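PDB 4J35: phosphotriesterase, putative, which probably hydrolyses lactones and, in this engineered form, is directed at organophosphates, using a pair of bound divalent metal ions. Local coordinates for residues H23-L28 with P76-E81; E122-E127 with Q156-A161; D179-P184 with D206-P211; I224-I229 with L244-T249; D295-L300 with E308-M313. The protein carries 7 engineered substitutions. One frame throughout, in Å; residues are numbered along the deposited sequence.

Contact 1. Residues H23-L28 with P76-E81; sequences HVIFGL and PAFLRE. Engineered in segment 23-28: Leu28 (natural residue Tyr). With CO (cobalt (II) ion), chain C.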
# COMPACT_ATOMS: atom_id res chain seq x y z
N HIS A 23 -2.24 3.86 -5.49
CA HIS A 23 -1.18 4.17 -6.44
C HIS A 23 -1.63 5.40 -7.27
O HIS A 23 -2.46 5.26 -8.14
CB HIS A 23 -0.90 2.92 -7.32
CG HIS A 23 -0.35 1.75 -6.53
ND1 HIS A 23 0.94 1.75 -6.06
CD2 HIS A 23 -0.92 0.60 -6.08
CE1 HIS A 23 1.16 0.64 -5.38
NE2 HIS A 23 0.05 -0.06 -5.32
N VAL A 24 -1.09 6.59 -6.97
CA VAL A 24 -1.44 7.80 -7.76
C VAL A 24 -1.04 7.57 -9.24
O VAL A 24 -1.86 7.73 -10.14
CB VAL A 24 -0.79 9.08 -7.19
CG1 VAL A 24 -1.14 10.32 -8.05
CG2 VAL A 24 -1.23 9.32 -5.72
N ILE A 25 0.21 7.20 -9.48
CA ILE A 25 0.61 6.64 -10.77
C ILE A 25 1.27 5.28 -10.59
O ILE A 25 1.76 4.94 -9.51
CB ILE A 25 1.55 7.57 -11.55
CG1 ILE A 25 2.89 7.69 -10.83
CG2 ILE A 25 0.91 8.92 -11.76
CD1 ILE A 25 3.84 8.71 -11.49
N PHE A 26 1.22 4.45 -11.62
CA PHE A 26 1.78 3.13 -11.53
C PHE A 26 2.14 2.58 -12.89
O PHE A 26 1.35 2.69 -13.84
CB PHE A 26 0.75 2.19 -10.90
CG PHE A 26 1.32 0.85 -10.52
CD1 PHE A 26 1.33 -0.19 -11.44
CD2 PHE A 26 1.81 0.62 -9.25
CE1 PHE A 26 1.86 -1.43 -11.09
CE2 PHE A 26 2.34 -0.62 -8.90
CZ PHE A 26 2.36 -1.64 -9.82
N GLY A 27 3.33 1.98 -12.98
CA GLY A 27 3.78 1.26 -14.16
C GLY A 27 4.37 -0.08 -13.79
O GLY A 27 5.19 -0.13 -12.89
N LEU A 28 3.92 -1.14 -14.45
CA LEU A 28 4.54 -2.44 -14.30
C LEU A 28 5.95 -2.41 -14.87
O LEU A 28 6.17 -1.80 -15.92
CB LEU A 28 3.73 -3.50 -15.02
CG LEU A 28 2.35 -3.75 -14.38
CD1 LEU A 28 1.44 -4.46 -15.38
CD2 LEU A 28 2.48 -4.52 -13.04
N PRO A 76 8.15 10.77 -6.59
CA PRO A 76 7.84 11.64 -5.45
C PRO A 76 7.56 13.10 -5.82
O PRO A 76 6.69 13.72 -5.19
CB PRO A 76 9.11 11.56 -4.60
CG PRO A 76 9.74 10.27 -4.99
CD PRO A 76 9.44 10.08 -6.43
N ALA A 77 8.29 13.66 -6.78
CA ALA A 77 8.07 15.05 -7.18
C ALA A 77 6.69 15.24 -7.82
O ALA A 77 6.08 16.27 -7.61
CB ALA A 77 9.16 15.49 -8.14
N PHE A 78 6.20 14.27 -8.58
CA PHE A 78 4.84 14.32 -9.11
C PHE A 78 3.83 14.21 -7.95
O PHE A 78 2.90 15.01 -7.85
CB PHE A 78 4.60 13.25 -10.19
CG PHE A 78 3.21 13.30 -10.80
CD1 PHE A 78 2.91 14.21 -11.80
CD2 PHE A 78 2.20 12.48 -10.34
CE1 PHE A 78 1.64 14.29 -12.32
CE2 PHE A 78 0.93 12.56 -10.86
CZ PHE A 78 0.64 13.46 -11.84
N LEU A 79 4.02 13.27 -7.03
CA LEU A 79 3.13 13.20 -5.88
C LEU A 79 3.08 14.52 -5.10
O LEU A 79 2.03 14.92 -4.62
CB LEU A 79 3.59 12.10 -4.92
CG LEU A 79 3.63 10.67 -5.47
CD1 LEU A 79 4.05 9.75 -4.34
CD2 LEU A 79 2.29 10.21 -6.04
N ARG A 80 4.22 15.20 -4.97
CA ARG A 80 4.24 16.52 -4.31
C ARG A 80 3.44 17.56 -5.08
O ARG A 80 2.72 18.36 -4.49
CB ARG A 80 5.67 17.01 -4.09
CG ARG A 80 5.77 18.36 -3.39
CD ARG A 80 7.16 18.59 -2.81
NE ARG A 80 8.15 18.75 -3.86
CZ ARG A 80 9.45 18.95 -3.66
NH1 ARG A 80 9.93 19.02 -2.43
NH2 ARG A 80 10.26 19.08 -4.69
N GLU A 81 3.52 17.53 -6.41
CA GLU A 81 2.71 18.44 -7.22
C GLU A 81 1.23 18.23 -6.96
O GLU A 81 0.48 19.20 -6.86
CB GLU A 81 2.93 18.22 -8.71
CG GLU A 81 4.25 18.66 -9.24
CD GLU A 81 4.32 18.47 -10.74
OE1 GLU A 81 3.45 19.02 -11.47
OE2 GLU A 81 5.25 17.77 -11.20
CO CO C . -0.32 -1.82 -4.54

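Contact 2. Residues E122-E127 with Q156-A161; sequences EMMRTE and QLFFRA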
# COMPACT_ATOMS: atom_id res chain seq x y z
N GLU A 122 20.81 0.63 3.21
CA GLU A 122 21.30 2.00 3.07
C GLU A 122 20.35 2.82 2.22
O GLU A 122 20.08 4.00 2.50
CB GLU A 122 22.67 2.05 2.41
CG GLU A 122 23.79 1.49 3.25
CD GLU A 122 24.06 2.33 4.51
OE1 GLU A 122 23.64 3.51 4.59
OE2 GLU A 122 24.71 1.79 5.44
N MET A 123 19.84 2.21 1.16
CA MET A 123 18.84 2.90 0.32
C MET A 123 17.59 3.23 1.13
O MET A 123 17.06 4.36 1.11
CB MET A 123 18.48 2.02 -0.88
CG MET A 123 17.26 2.50 -1.67
SD MET A 123 16.80 1.28 -2.93
CE MET A 123 15.77 0.23 -1.90
N MET A 124 17.06 2.25 1.84
CA MET A 124 15.85 2.51 2.60
C MET A 124 16.11 3.60 3.63
O MET A 124 15.31 4.52 3.76
CB MET A 124 15.36 1.25 3.28
CG MET A 124 14.75 0.24 2.33
SD MET A 124 14.37 -1.30 3.21
CE MET A 124 13.54 -2.19 1.88
N ARG A 125 17.23 3.49 4.35
CA ARG A 125 17.48 4.40 5.45
C ARG A 125 17.59 5.82 4.91
O ARG A 125 17.03 6.75 5.48
CB ARG A 125 18.78 4.04 6.19
CG ARG A 125 19.02 4.95 7.40
CD ARG A 125 20.39 4.78 8.02
NE ARG A 125 21.47 4.92 7.04
CZ ARG A 125 21.89 6.07 6.52
NH1 ARG A 125 21.31 7.22 6.88
NH2 ARG A 125 22.88 6.09 5.64
N THR A 126 18.30 5.96 3.79
CA THR A 126 18.55 7.27 3.19
C THR A 126 17.24 7.89 2.70
O THR A 126 16.98 9.09 2.86
CB THR A 126 19.53 7.18 2.00
OG1 THR A 126 20.80 6.72 2.46
CG2 THR A 126 19.68 8.54 1.31
N GLU A 127 16.39 7.07 2.10
CA GLU A 127 15.16 7.62 1.54
C GLU A 127 14.15 7.98 2.64
O GLU A 127 13.35 8.90 2.48
CB GLU A 127 14.58 6.68 0.46
CG GLU A 127 15.48 6.57 -0.77
CD GLU A 127 14.85 5.79 -1.93
OE1 GLU A 127 14.00 4.90 -1.68
OE2 GLU A 127 15.21 6.09 -3.09
N GLN A 156 13.81 -11.95 1.12
CA GLN A 156 14.13 -11.81 2.53
C GLN A 156 15.22 -10.78 2.78
O GLN A 156 15.31 -10.20 3.86
CB GLN A 156 14.48 -13.16 3.15
CG GLN A 156 13.26 -14.05 3.26
CD GLN A 156 13.52 -15.25 4.13
OE1 GLN A 156 14.09 -15.12 5.21
NE2 GLN A 156 13.12 -16.42 3.66
N LEU A 157 16.02 -10.52 1.77
CA LEU A 157 17.03 -9.48 1.88
C LEU A 157 16.33 -8.19 2.29
O LEU A 157 16.83 -7.48 3.15
CB LEU A 157 17.73 -9.27 0.53
CG LEU A 157 18.50 -10.49 0.01
CD1 LEU A 157 18.85 -10.31 -1.45
CD2 LEU A 157 19.75 -10.73 0.82
N PHE A 158 15.20 -7.91 1.62
CA PHE A 158 14.46 -6.68 1.84
C PHE A 158 13.77 -6.69 3.19
O PHE A 158 13.76 -5.68 3.88
CB PHE A 158 13.45 -6.45 0.70
CG PHE A 158 14.12 -6.28 -0.68
CD1 PHE A 158 14.48 -7.38 -1.44
CD2 PHE A 158 14.37 -5.00 -1.21
CE1 PHE A 158 15.11 -7.22 -2.71
CE2 PHE A 158 15.01 -4.85 -2.44
CZ PHE A 158 15.36 -5.96 -3.19
N PHE A 159 13.20 -7.83 3.58
CA PHE A 159 12.58 -7.93 4.91
C PHE A 159 13.61 -7.63 6.00
O PHE A 159 13.30 -6.92 6.97
CB PHE A 159 11.92 -9.31 5.13
CG PHE A 159 10.54 -9.45 4.51
CD1 PHE A 159 10.38 -9.42 3.13
CD2 PHE A 159 9.41 -9.61 5.31
CE1 PHE A 159 9.13 -9.54 2.54
CE2 PHE A 159 8.14 -9.72 4.73
CZ PHE A 159 8.00 -9.69 3.35
N ARG A 160 14.83 -8.15 5.87
CA ARG A 160 15.80 -7.94 6.95
C ARG A 160 16.30 -6.50 6.93
O ARG A 160 16.48 -5.90 7.97
CB ARG A 160 17.00 -8.95 6.88
CG ARG A 160 16.56 -10.41 7.08
CD ARG A 160 17.76 -11.37 7.27
NE ARG A 160 18.55 -11.54 6.06
CZ ARG A 160 18.32 -12.43 5.11
NH1 ARG A 160 17.29 -13.27 5.20
NH2 ARG A 160 19.12 -12.50 4.06
N ALA A 161 16.50 -5.94 5.74
CA ALA A 161 16.90 -4.53 5.65
C ALA A 161 15.80 -3.61 6.22
O ALA A 161 16.10 -2.65 6.93
CB ALA A 161 17.22 -4.15 4.24

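Contact 3. Residues D179-P184 with D206-P211; sequences DGQQGP and DGNTDP. Engineered in segment 179-184: Asp179 (natural residue Glu).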
# COMPACT_ATOMS: atom_id res chain seq x y z
N ASP A 179 -1.64 -13.40 -4.11
CA ASP A 179 -2.73 -14.38 -4.12
C ASP A 179 -3.11 -14.93 -2.72
O ASP A 179 -3.30 -16.13 -2.55
CB ASP A 179 -2.42 -15.53 -5.10
CG ASP A 179 -3.53 -16.57 -5.18
OD1 ASP A 179 -4.59 -16.31 -5.81
OD2 ASP A 179 -3.34 -17.67 -4.61
N GLY A 180 -3.23 -14.05 -1.73
CA GLY A 180 -3.78 -14.43 -0.44
C GLY A 180 -2.91 -15.43 0.32
O GLY A 180 -3.44 -16.24 1.07
N GLN A 181 -1.60 -15.36 0.14
CA GLN A 181 -0.67 -16.27 0.83
C GLN A 181 0.46 -15.53 1.51
O GLN A 181 0.82 -14.43 1.10
CB GLN A 181 -0.07 -17.24 -0.18
CG GLN A 181 -1.07 -18.18 -0.78
CD GLN A 181 -1.46 -19.26 0.18
OE1 GLN A 181 -0.79 -20.29 0.26
NE2 GLN A 181 -2.53 -19.04 0.94
N GLN A 182 1.05 -16.17 2.52
CA GLN A 182 2.23 -15.69 3.23
C GLN A 182 1.98 -14.56 4.23
O GLN A 182 2.94 -14.00 4.75
CB GLN A 182 3.33 -15.26 2.24
CG GLN A 182 3.71 -16.32 1.24
CD GLN A 182 4.12 -17.64 1.89
OE1 GLN A 182 4.80 -17.67 2.92
NE2 GLN A 182 3.69 -18.74 1.29
N GLY A 183 0.73 -14.20 4.51
CA GLY A 183 0.50 -13.21 5.54
C GLY A 183 1.10 -13.57 6.91
O GLY A 183 1.85 -12.82 7.51
N PRO A 184 0.77 -14.75 7.41
CA PRO A 184 1.30 -15.13 8.73
C PRO A 184 2.85 -15.19 8.75
O PRO A 184 3.52 -14.84 9.75
CB PRO A 184 0.69 -16.51 8.96
CG PRO A 184 -0.56 -16.50 8.13
CD PRO A 184 -0.15 -15.77 6.87
N ASP A 206 -7.25 -9.25 2.07
CA ASP A 206 -8.56 -9.57 1.56
C ASP A 206 -8.50 -10.62 0.47
O ASP A 206 -9.52 -11.14 0.04
CB ASP A 206 -9.25 -8.30 1.06
CG ASP A 206 -8.38 -7.46 0.16
OD1 ASP A 206 -7.14 -7.52 0.24
OD2 ASP A 206 -8.95 -6.69 -0.65
N GLY A 207 -7.30 -10.91 -0.01
CA GLY A 207 -7.12 -11.92 -1.03
C GLY A 207 -7.39 -13.34 -0.55
O GLY A 207 -7.41 -14.27 -1.36
N ASN A 208 -7.59 -13.52 0.75
CA ASN A 208 -7.89 -14.84 1.29
C ASN A 208 -9.24 -14.77 2.01
O ASN A 208 -9.51 -13.81 2.75
CB ASN A 208 -6.75 -15.31 2.19
CG ASN A 208 -6.88 -16.77 2.61
OD1 ASN A 208 -7.94 -17.21 3.05
ND2 ASN A 208 -5.79 -17.52 2.49
N THR A 209 -10.11 -15.74 1.77
CA THR A 209 -11.46 -15.72 2.34
C THR A 209 -11.64 -16.65 3.55
O THR A 209 -12.76 -16.86 4.01
CB THR A 209 -12.53 -16.12 1.31
OG1 THR A 209 -12.21 -17.40 0.75
CG2 THR A 209 -12.62 -15.08 0.18
N ASP A 210 -10.55 -17.20 4.07
CA ASP A 210 -10.62 -18.01 5.29
C ASP A 210 -10.19 -17.17 6.47
O ASP A 210 -9.02 -16.83 6.59
CB ASP A 210 -9.70 -19.23 5.18
CG ASP A 210 -9.86 -20.22 6.34
OD1 ASP A 210 -10.26 -19.82 7.46
OD2 ASP A 210 -9.56 -21.41 6.12
N PRO A 211 -11.14 -16.84 7.37
CA PRO A 211 -10.91 -16.01 8.56
C PRO A 211 -9.78 -16.56 9.45
O PRO A 211 -9.14 -15.81 10.20
CB PRO A 211 -12.25 -16.09 9.30
CG PRO A 211 -13.22 -16.49 8.29
CD PRO A 211 -12.51 -17.36 7.34

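Contact 4. Residues I224-I229 with L244-T249; sequences IAFDRI and LSVLTT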
# COMPACT_ATOMS: atom_id res chain seq x y z
N ILE A 224 -3.75 -5.59 9.56
CA ILE A 224 -3.90 -6.22 8.28
C ILE A 224 -4.83 -5.34 7.49
O ILE A 224 -5.70 -4.72 8.09
CB ILE A 224 -4.47 -7.64 8.40
CG1 ILE A 224 -5.80 -7.67 9.09
CG2 ILE A 224 -3.49 -8.50 9.23
CD1 ILE A 224 -6.53 -9.03 8.93
N ALA A 225 -4.58 -5.30 6.20
CA ALA A 225 -5.40 -4.44 5.31
C ALA A 225 -6.14 -5.28 4.31
O ALA A 225 -5.56 -6.11 3.61
CB ALA A 225 -4.52 -3.50 4.60
N PHE A 226 -7.43 -4.97 4.19
CA PHE A 226 -8.27 -5.42 3.10
C PHE A 226 -8.13 -4.25 2.13
O PHE A 226 -8.90 -3.27 2.22
CB PHE A 226 -9.71 -5.56 3.62
CG PHE A 226 -9.93 -6.79 4.49
CD1 PHE A 226 -9.25 -6.97 5.68
CD2 PHE A 226 -10.83 -7.77 4.08
CE1 PHE A 226 -9.48 -8.08 6.44
CE2 PHE A 226 -11.05 -8.87 4.82
CZ PHE A 226 -10.36 -9.05 6.01
N ASP A 227 -7.11 -4.30 1.27
CA ASP A 227 -6.74 -3.10 0.55
C ASP A 227 -6.87 -3.19 -0.97
O ASP A 227 -6.31 -2.34 -1.67
CB ASP A 227 -5.35 -2.65 0.95
CG ASP A 227 -4.31 -3.74 0.78
OD1 ASP A 227 -4.60 -4.74 0.10
OD2 ASP A 227 -3.22 -3.63 1.38
N ARG A 228 -7.59 -4.18 -1.48
CA ARG A 228 -7.91 -4.22 -2.92
C ARG A 228 -9.44 -4.24 -3.11
O ARG A 228 -9.97 -4.88 -4.03
CB ARG A 228 -7.26 -5.42 -3.59
CG ARG A 228 -5.81 -5.64 -3.10
CD ARG A 228 -5.09 -6.71 -3.86
NE ARG A 228 -4.56 -6.20 -5.11
CZ ARG A 228 -3.90 -6.93 -6.00
NH1 ARG A 228 -3.65 -8.22 -5.75
NH2 ARG A 228 -3.48 -6.38 -7.13
N ILE A 229 -10.13 -3.53 -2.22
CA ILE A 229 -11.59 -3.52 -2.22
C ILE A 229 -12.03 -2.86 -3.53
O ILE A 229 -11.56 -1.79 -3.87
CB ILE A 229 -12.18 -2.75 -1.02
CG1 ILE A 229 -11.76 -3.44 0.31
CG2 ILE A 229 -13.70 -2.70 -1.09
CD1 ILE A 229 -12.18 -2.70 1.56
N LEU A 244 -16.38 -8.56 2.67
CA LEU A 244 -17.08 -7.95 3.81
C LEU A 244 -17.60 -9.01 4.78
O LEU A 244 -17.76 -8.74 5.96
CB LEU A 244 -18.23 -7.05 3.36
CG LEU A 244 -17.84 -5.85 2.49
CD1 LEU A 244 -19.05 -5.00 2.23
CD2 LEU A 244 -16.72 -5.03 3.12
N SER A 245 -17.86 -10.20 4.26
CA SER A 245 -18.25 -11.30 5.10
C SER A 245 -17.11 -11.63 6.09
O SER A 245 -17.37 -11.80 7.29
CB SER A 245 -18.58 -12.52 4.23
OG SER A 245 -19.03 -13.61 5.03
N VAL A 246 -15.87 -11.68 5.61
CA VAL A 246 -14.73 -11.99 6.50
C VAL A 246 -14.53 -10.82 7.44
O VAL A 246 -14.34 -10.99 8.64
CB VAL A 246 -13.41 -12.23 5.73
CG1 VAL A 246 -12.25 -12.52 6.69
CG2 VAL A 246 -13.57 -13.39 4.77
N LEU A 247 -14.62 -9.62 6.90
CA LEU A 247 -14.42 -8.43 7.72
C LEU A 247 -15.42 -8.34 8.89
O LEU A 247 -15.04 -7.96 10.01
CB LEU A 247 -14.56 -7.18 6.87
CG LEU A 247 -14.02 -5.89 7.46
CD1 LEU A 247 -12.47 -5.89 7.47
CD2 LEU A 247 -14.56 -4.73 6.63
N THR A 248 -16.69 -8.63 8.63
CA THR A 248 -17.71 -8.46 9.67
C THR A 248 -17.44 -9.48 10.79
O THR A 248 -17.62 -9.17 11.96
CB THR A 248 -19.15 -8.56 9.13
OG1 THR A 248 -19.35 -9.79 8.41
CG2 THR A 248 -19.42 -7.39 8.20
N THR A 249 -17.03 -10.68 10.40
CA THR A 249 -16.61 -11.71 11.33
C THR A 249 -15.50 -11.21 12.25
O THR A 249 -15.53 -11.45 13.48
CB THR A 249 -16.09 -12.92 10.57
OG1 THR A 249 -17.15 -13.47 9.79
CG2 THR A 249 -15.53 -13.98 11.52

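Contact 5. Residues D295-L300 with E308-M313; sequences DILPDL and EQVGQM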
# COMPACT_ATOMS: atom_id res chain seq x y z
N ASP A 295 -19.69 3.18 -1.18
CA ASP A 295 -20.38 1.88 -1.22
C ASP A 295 -20.09 1.05 0.04
O ASP A 295 -20.98 0.42 0.61
CB ASP A 295 -19.92 1.05 -2.40
CG ASP A 295 -20.19 1.73 -3.73
OD1 ASP A 295 -21.33 2.22 -3.88
OD2 ASP A 295 -19.26 1.75 -4.55
N ILE A 296 -18.85 1.06 0.47
CA ILE A 296 -18.43 0.11 1.53
C ILE A 296 -18.82 0.57 2.91
O ILE A 296 -19.50 -0.17 3.63
CB ILE A 296 -16.91 -0.13 1.48
CG1 ILE A 296 -16.50 -0.68 0.11
CG2 ILE A 296 -16.48 -1.05 2.64
CD1 ILE A 296 -17.17 -1.99 -0.26
N LEU A 297 -18.37 1.73 3.33
CA LEU A 297 -18.66 2.17 4.69
C LEU A 297 -20.16 2.17 5.03
O LEU A 297 -20.59 1.78 6.11
CB LEU A 297 -18.01 3.53 4.98
CG LEU A 297 -16.50 3.61 4.77
CD1 LEU A 297 -15.96 4.96 5.24
CD2 LEU A 297 -15.73 2.44 5.46
N PRO A 298 -21.00 2.63 4.08
CA PRO A 298 -22.43 2.67 4.40
C PRO A 298 -22.94 1.26 4.48
O PRO A 298 -23.89 0.95 5.20
CB PRO A 298 -23.05 3.39 3.15
CG PRO A 298 -21.95 4.20 2.60
CD PRO A 298 -20.66 3.37 2.85
N ASP A 299 -22.32 0.37 3.72
CA ASP A 299 -22.80 -1.00 3.74
C ASP A 299 -22.40 -1.64 5.11
O ASP A 299 -23.17 -2.38 5.68
CB ASP A 299 -22.25 -1.79 2.58
CG ASP A 299 -22.87 -3.15 2.48
OD1 ASP A 299 -24.08 -3.22 2.22
OD2 ASP A 299 -22.16 -4.15 2.70
N LEU A 300 -21.24 -1.30 5.64
CA LEU A 300 -20.86 -1.83 6.97
C LEU A 300 -21.81 -1.30 8.06
O LEU A 300 -22.27 -2.06 8.90
CB LEU A 300 -19.42 -1.46 7.30
CG LEU A 300 -18.36 -2.14 6.42
CD1 LEU A 300 -17.00 -1.55 6.72
CD2 LEU A 300 -18.37 -3.65 6.64
N GLU A 308 -18.23 4.12 15.68
CA GLU A 308 -16.96 4.08 16.37
C GLU A 308 -15.97 3.13 15.69
O GLU A 308 -14.80 3.45 15.60
CB GLU A 308 -17.17 3.66 17.83
CG GLU A 308 -15.86 3.52 18.61
CD GLU A 308 -16.09 3.21 20.08
OE1 GLU A 308 -17.23 3.42 20.57
OE2 GLU A 308 -15.13 2.77 20.75
N GLN A 309 -16.45 1.97 15.24
CA GLN A 309 -15.62 0.98 14.58
C GLN A 309 -15.14 1.48 13.24
O GLN A 309 -14.03 1.23 12.83
CB GLN A 309 -16.38 -0.33 14.39
CG GLN A 309 -16.59 -1.11 15.71
CD GLN A 309 -17.42 -2.36 15.51
OE1 GLN A 309 -18.53 -2.30 15.00
NE2 GLN A 309 -16.88 -3.51 15.90
N VAL A 310 -16.01 2.18 12.53
CA VAL A 310 -15.65 2.63 11.22
C VAL A 310 -14.58 3.67 11.37
O VAL A 310 -13.59 3.66 10.64
CB VAL A 310 -16.86 3.22 10.48
CG1 VAL A 310 -16.40 4.09 9.34
CG2 VAL A 310 -17.78 2.10 10.00
N GLY A 311 -14.75 4.58 12.32
CA GLY A 311 -13.77 5.63 12.52
C GLY A 311 -12.45 5.05 13.02
O GLY A 311 -11.37 5.63 12.84
N GLN A 312 -12.53 3.90 13.67
CA GLN A 312 -11.30 3.27 14.17
C GLN A 312 -10.45 2.73 13.00
O GLN A 312 -9.23 2.87 12.98
CB GLN A 312 -11.62 2.12 15.09
CG GLN A 312 -10.36 1.49 15.78
CD GLN A 312 -9.67 2.46 16.75
OE1 GLN A 312 -10.29 2.98 17.68
NE2 GLN A 312 -8.38 2.70 16.52
N MET A 313 -11.12 2.08 12.04
CA MET A 313 -10.42 1.53 10.88
C MET A 313 -9.86 2.64 10.03
O MET A 313 -8.75 2.54 9.49
CB MET A 313 -11.34 0.64 10.03
CG MET A 313 -11.77 -0.61 10.73
SD MET A 313 -12.70 -1.82 9.80
CE MET A 313 -14.32 -0.96 9.72

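Contact 1. Residues H23-L28 with P76-E81
Val24 and Leu79 meet closely at the centre of this contact. Val24 CB lies 3.5 Å from Leu79 CD2, tighter than usual for two carbons. Leu79 CD2 also sits 3.6 Å from Val24 CG2, so one methyl presses on the branch point and one arm of the valine. The other arm, CG1, also reaches the aromatic neighbour. With CG1 anti to the backbone N (chi1 179°), Val24 brings this methyl to the edge of the Phe78 ring, 4.1 Å from CE2. Ile25 adds its CG2 branch, which comes obliquely to Phe78 CE2 at 3.7 Å. All four side chains are buried and apolar.

His23, one residue before Val24, points the other way, toward the metal site. Its NE2 binds cobalt at 2.0 Å, and His21 and Asp264 bind the same ion. Phe26 CD2 lies 3.4 Å above one face of the His23 imidazole, offset toward its rim, while Thr68 holds His23 ND1 by a hydrogen bond. The chain turns a corner at Val24 and Ile25, and both of these consecutive residues point toward the helix.

Strand 17-26 is a strand of the TIM barrel, and His21 and His23 form the His-X-His metal-binding pair of the phosphotriesterase family. Helix 76-86 packs on the strand's outer side. Helix 42-58 closes the neighbouring flank, where Cys49 touches both Val24 and Phe78. Strand 266-269 is paired alongside and touches Val24 through Trp267.

Contact 2. Residues E122-E127 with Q156-A161
Met124 reaches from helix 116-129 to Phe158 and Ala161 on helix 153-169. Its CB already points toward the second helix, with CG anti to the carbonyl carbon (chi1 -73°). Beyond CG the chain runs extended, which carries the sulfur and the methyl across to the second helix. SD arrives at Ala161, 4.1 Å from its backbone C and 4.2 Å from its CB. The terminal CE goes further. It lies 4.0 Å from Phe158 O and 4.3 Å from Phe158 CD2, at the edge of the ring and near its plane.

The two helices belong to the TIM-barrel fold of the phosphotriesterase family, and Met124 is a long apolar bridge between them. Ile142, Ala162 and Val165 also touch its side chain. Phe158 is backed by an edge-to-face contact with Tyr154 and also touches Ile120.

The other side of helix 116-129 carries polar links within the helix. Arg125 NH2 donates to Glu122 OE1 over 2.9 Å, close to the guanidinium plane, in a salt bridge one turn long. Glu122 O takes two donors, Thr126 N and Thr126 OG1, from opposite faces of its carbonyl plane; the hydroxyl bond measures 2.8 Å.

Contact 3. Residues D179-P184 with D206-P211
Gly180 and Asn208 join two loops beside the metal site, one following metal-binding His176 and the other following metal-binding His204. Asn208 ND2 donates to Gly180 O over 3.0 Å in a nearly straight bond (169° at the hydrogen). The donor lies in the carbonyl plane, and the oxygen lies close to the plane of the Asn208 amide. Having CG anti to the backbone N (chi1 -170°) aims the amide at the facing loop.

Gly180 O has a second donor, Gln181 NE2 at 2.9 Å, which comes from above the carbonyl plane. In the TIM barrel these loops extend from neighbouring parallel strands, 173-174 and 200-202. The other end of the Asn208 amide forms an Asx turn: OD1 accepts from Asp210 N at 2.8 Å. Both ends of the amide are therefore used, which fixes its flip. A leucine in its place would probably leave Gly180 O with Gln181 alone and set the backbone at Asp210 free of its tether.

Gly180 CA packs 3.7 Å from Gly207 O. The backbone of Gly180 lies too close to that oxygen to admit a CB, and its phi is positive. Further along, Asp210 OD1 caps the start of helix 211-218 at Ala212 N.

Contact 4. Residues I224-I229 with L244-T249
Phe226 ends strand 223-226 and faces Leu247 on helix 240-251, their CA atoms 8.3 Å apart. The strand and helix are the first two elements of a beta-alpha-beta unit completed by strand 259-261, part of the TIM barrel. After Phe226 the chain leaves the strand and runs as a loop through Asp227 and Arg228 toward the metal site.

The contact is carried by the Phe226 ring and two side chains of the helix. Leu247 CD1 sits over one face, 3.8 Å from the ring centroid and 10° off its normal, a CH-pi contact. Leu247 reaches there with CG anti to its backbone N (chi1 -164°), and the leucine runs antiparallel alongside the phenylalanine. Val246 comes in from the rim. Its CG1 lies 4.0 Å from Phe226 CZ, near the ring plane, and Val246 stands roughly perpendicular to the phenylalanine side chain. An alanine in place of Phe226 would probably open a gap between strand and helix, leaving Leu247 CD1 without its ring face and Val246 CG1 without its neighbour. The ring of His214, on helix 211-218, also meets that of Phe226, with the planes about 20° apart.

The loop after the strand reaches the metal ligands. Asp227 OD1 is hydrogen-bonded to His204 ND1 and is a second-shell partner of this metal ligand. Arg228 NE makes a salt bridge to the ligand Asp264.

On the helix, one turn is pinned by a side-chain bond: Thr249 OG1 donates to Ser245 O at 3.0 Å.

Contact 5. Residues D295-L300 with E308-M313
Val310 points from helix 307-322 at Leu297, with its CG1 4.2 Å from Leu297 CD1. Leu297 does not start out facing the second helix, but the end of its side chain bends nearer and brings CD1 there. One turn along each helix a second pair forms. Leu300 CD1 meets Met313 CE at 4.1 Å, and the two side chains meet end to end at their methyls. Met313 is bent at its last torsion (chi3 -74°), which turns the methyl to the leucine.

The two helices, 291-303 and 307-322, follow one another in the chain with only a short loop between them. They form the carboxy-terminal part of this TIM-barrel protein, away from the metal site. Ile305 of the loop touches both Leu300 and Val310 and so fills in at the joint. Gln309 OE1 accepts from Thr306 N, tying the start of the second helix to the loop.

Helix 291-303 is kinked at Pro298, whose nitrogen has no hydrogen to give to the turn before. The barrel lies on the inner side: Leu300 touches Leu247 of helix 240-251, and Met313 touches Leu259 and Leu261 of strand 259-261.

How the contacts relate
The five contacts follow one another along the chain, each closing before the next opens. Contacts 3, 4 and 5 form a connected row. The centres of contacts 3 and 4 are about 10 Å apart, and Asp206 OD2 probably bonds Arg228 N between them. Contacts 4 and 5 are about 11 Å apart and share apolar packing of helix 240-251 on helix 291-303. Contacts 1 and 2 stand apart, with centres about 21 Å from each other. Strands 17-26 of contact 1 and 223-226 of contact 4 lie in two different four-stranded parallel sheets of the barrel. Contacts 1, 3 and 4 surround the metal site, while contacts 2 and 5 join helices further out.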